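PDB 4OIF: beta-galactosidase from Geobacillus stearothermophilus, which probably releases terminal non-reducing beta-D-galactose residues from beta-D-galactosides by hydrolysis, as a zinc-binding, trimeric glycosidase of family GH42. Local coordinates for residues Ala285-His290 against Met301-Ile306. Numbering follows the deposited sequence.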
loop_
_atom_site.group_PDB
_atom_site.type_symbol
_atom_site.label_atom_id
_atom_site.label_comp_id
_atom_site.label_asym_id
_atom_site.label_seq_id
_atom_site.Cartn_x
_atom_site.Cartn_y
_atom_site.Cartn_z
ATOM N N ALA A 285 -18.752 4.674 -20.850
ATOM C CA ALA A 285 -17.728 3.693 -21.171
ATOM C C ALA A 285 -16.359 4.335 -21.327
ATOM O O ALA A 285 -16.178 5.228 -22.153
ATOM C CB ALA A 285 -18.101 2.942 -22.437
ATOM N N TYR A 286 -15.396 3.884 -20.530
ATOM C CA TYR A 286 -14.013 4.316 -20.717
ATOM C C TYR A 286 -13.055 3.118 -20.745
ATOM O O TYR A 286 -12.310 2.886 -19.804
ATOM C CB TYR A 286 -13.643 5.324 -19.626
ATOM C CG TYR A 286 -14.572 6.528 -19.626
ATOM C CD1 TYR A 286 -14.408 7.552 -20.552
ATOM C CD2 TYR A 286 -15.642 6.617 -18.735
ATOM C CE1 TYR A 286 -15.262 8.651 -20.578
ATOM C CE2 TYR A 286 -16.509 7.709 -18.756
ATOM C CZ TYR A 286 -16.307 8.723 -19.680
ATOM O OH TYR A 286 -17.146 9.813 -19.716
ATOM N N PRO A 287 -13.086 2.331 -21.831
ATOM C CA PRO A 287 -12.140 1.218 -21.932
ATOM C C PRO A 287 -10.716 1.728 -22.104
ATOM O O PRO A 287 -10.523 2.746 -22.771
ATOM C CB PRO A 287 -12.604 0.465 -23.186
ATOM C CG PRO A 287 -13.985 0.949 -23.448
ATOM C CD PRO A 287 -13.999 2.368 -22.988
ATOM N N ALA A 288 -9.740 1.038 -21.521
ATOM C CA ALA A 288 -8.359 1.470 -21.630
ATOM C C ALA A 288 -7.733 0.935 -22.914
ATOM O O ALA A 288 -6.869 0.053 -22.878
ATOM C CB ALA A 288 -7.570 1.028 -20.421
ATOM N N TRP A 289 -8.183 1.479 -24.049
ATOM C CA TRP A 289 -7.739 1.012 -25.361
ATOM C C TRP A 289 -6.233 1.156 -25.539
ATOM O O TRP A 289 -5.647 2.168 -25.167
ATOM C CB TRP A 289 -8.448 1.767 -26.491
ATOM C CG TRP A 289 -9.958 1.616 -26.537
ATOM C CD1 TRP A 289 -10.891 2.602 -26.332
ATOM C CD2 TRP A 289 -10.698 0.421 -26.817
ATOM N NE1 TRP A 289 -12.164 2.091 -26.471
ATOM C CE2 TRP A 289 -12.074 0.757 -26.768
ATOM C CE3 TRP A 289 -10.336 -0.898 -27.112
ATOM C CZ2 TRP A 289 -13.080 -0.181 -26.990
ATOM C CZ3 TRP A 289 -11.338 -1.831 -27.335
ATOM C CH2 TRP A 289 -12.695 -1.467 -27.271
ATOM N N HIS A 290 -5.634 0.113 -26.106
ATOM C CA HIS A 290 -4.221 0.069 -26.456
ATOM C C HIS A 290 -3.324 -0.057 -25.232
ATOM O O HIS A 290 -2.146 0.294 -25.288
ATOM C CB HIS A 290 -3.829 1.304 -27.276
ATOM C CG HIS A 290 -4.799 1.635 -28.367
ATOM N ND1 HIS A 290 -5.095 0.761 -29.392
ATOM C CD2 HIS A 290 -5.536 2.748 -28.595
ATOM C CE1 HIS A 290 -5.976 1.322 -30.202
ATOM N NE2 HIS A 290 -6.258 2.526 -29.741
ATOM N N MET A 301 -14.275 -7.502 -26.164
ATOM C CA MET A 301 -15.153 -8.516 -25.594
ATOM C C MET A 301 -15.716 -8.076 -24.246
ATOM O O MET A 301 -16.927 -8.208 -24.005
ATOM C CB MET A 301 -14.409 -9.837 -25.431
ATOM C CG MET A 301 -15.297 -10.979 -24.969
ATOM S SD MET A 301 -14.376 -12.512 -24.867
ATOM C CE MET A 301 -13.137 -12.029 -23.672
ATOM N N LYS A 302 -14.847 -7.565 -23.368
ATOM C CA LYS A 302 -15.320 -7.049 -22.070
ATOM C C LYS A 302 -16.381 -5.949 -22.226
ATOM O O LYS A 302 -17.421 -5.921 -21.515
ATOM C CB LYS A 302 -14.152 -6.511 -21.241
ATOM C CG LYS A 302 -13.255 -7.569 -20.636
ATOM C CD LYS A 302 -12.164 -6.912 -19.823
ATOM C CE LYS A 302 -10.958 -7.797 -19.682
ATOM N NZ LYS A 302 -9.825 -7.084 -19.018
ATOM N N VAL A 303 -16.119 -5.054 -23.176
ATOM C CA VAL A 303 -17.041 -3.960 -23.454
ATOM C C VAL A 303 -18.386 -4.508 -23.917
ATOM O O VAL A 303 -19.449 -4.080 -23.458
ATOM C CB VAL A 303 -16.470 -2.999 -24.513
ATOM C CG1 VAL A 303 -17.456 -1.874 -24.801
ATOM C CG2 VAL A 303 -15.139 -2.432 -24.048
ATOM N N GLY A 304 -18.329 -5.484 -24.817
ATOM C CA GLY A 304 -19.530 -6.106 -25.338
ATOM C C GLY A 304 -20.323 -6.781 -24.236
ATOM O O GLY A 304 -21.548 -6.740 -24.240
ATOM N N PHE A 305 -19.618 -7.397 -23.287
ATOM C CA PHE A 305 -20.270 -8.002 -22.140
ATOM C C PHE A 305 -21.060 -6.950 -21.374
ATOM O O PHE A 305 -22.269 -7.136 -21.110
ATOM C CB PHE A 305 -19.252 -8.672 -21.225
ATOM C CG PHE A 305 -19.855 -9.305 -19.994
ATOM C CD1 PHE A 305 -20.326 -10.611 -20.032
ATOM C CD2 PHE A 305 -19.922 -8.600 -18.784
ATOM C CE1 PHE A 305 -20.867 -11.210 -18.884
ATOM C CE2 PHE A 305 -20.459 -9.181 -17.642
ATOM C CZ PHE A 305 -20.937 -10.494 -17.690
ATOM N N ILE A 306 -20.406 -5.842 -21.025
ATOM C CA ILE A 306 -21.164 -4.812 -20.292
ATOM C C ILE A 306 -22.343 -4.256 -21.108
ATOM O O ILE A 306 -23.435 -4.025 -20.571
ATOM C CB ILE A 306 -20.283 -3.638 -19.848
ATOM C CG1 ILE A 306 -19.289 -4.118 -18.811
ATOM C CG2 ILE A 306 -21.143 -2.554 -19.187
ATOM C CD1 ILE A 306 -19.939 -4.454 -17.480
#
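Val-303 reaches out of helix 296-312 with one methyl and meets Pro-287 and Trp-289 of the loop 285-290, which leaves the end of barrel strand 282-284. Ala-285 is still tied by a backbone hydrogen bond to Glu-322, the predicted nucleophile on the neighbouring strand 319-322, and Tyr-286, which turns the other way, gives its OH to a hydrogen-bonded pair with OE1 of the same glutamate. One residue on, the chain faces the helix again. Pro-287 CG lies 3.6 Å from Val-303 CG2, and Pro-287 CB comes to 3.9 Å from the same CG2, so one edge of the pyrrolidine takes the methyl while the two side chains cross at about a right angle.

Ala-288 then sits at the centre of an inverse gamma turn, with a weak bond from Trp-289 N back to Pro-287 O. That tight turn brings the indole round beneath the proline, whose CB stands 3.6 Å above one face of the ring, toward its rim. With CG anti to the carbonyl carbon (chi1 -61°), the indole of Trp-289 swings back under Pro-287, and its CH2 corner comes obliquely to 4.2 Å from Val-303 CG2. On the helix side, Val-303 holds CG2 anti to its carbonyl carbon, which aims this branch at the loop; Gln-348 and Met-349 of helix 341-351 and Leu-263 also touch the valine, while Leu-299, a turn earlier on helix 296-312, packs on both Pro-287 and Trp-289.

Everything crossing this beta-to-alpha connection of the TIM barrel is apolar. What holds the loop to the helix here is van der Waals contact and the exclusion of water, with no directional bond between the two segments, about 10 Å from Glu-322 (side chain of Pro-287 to that of the glutamate).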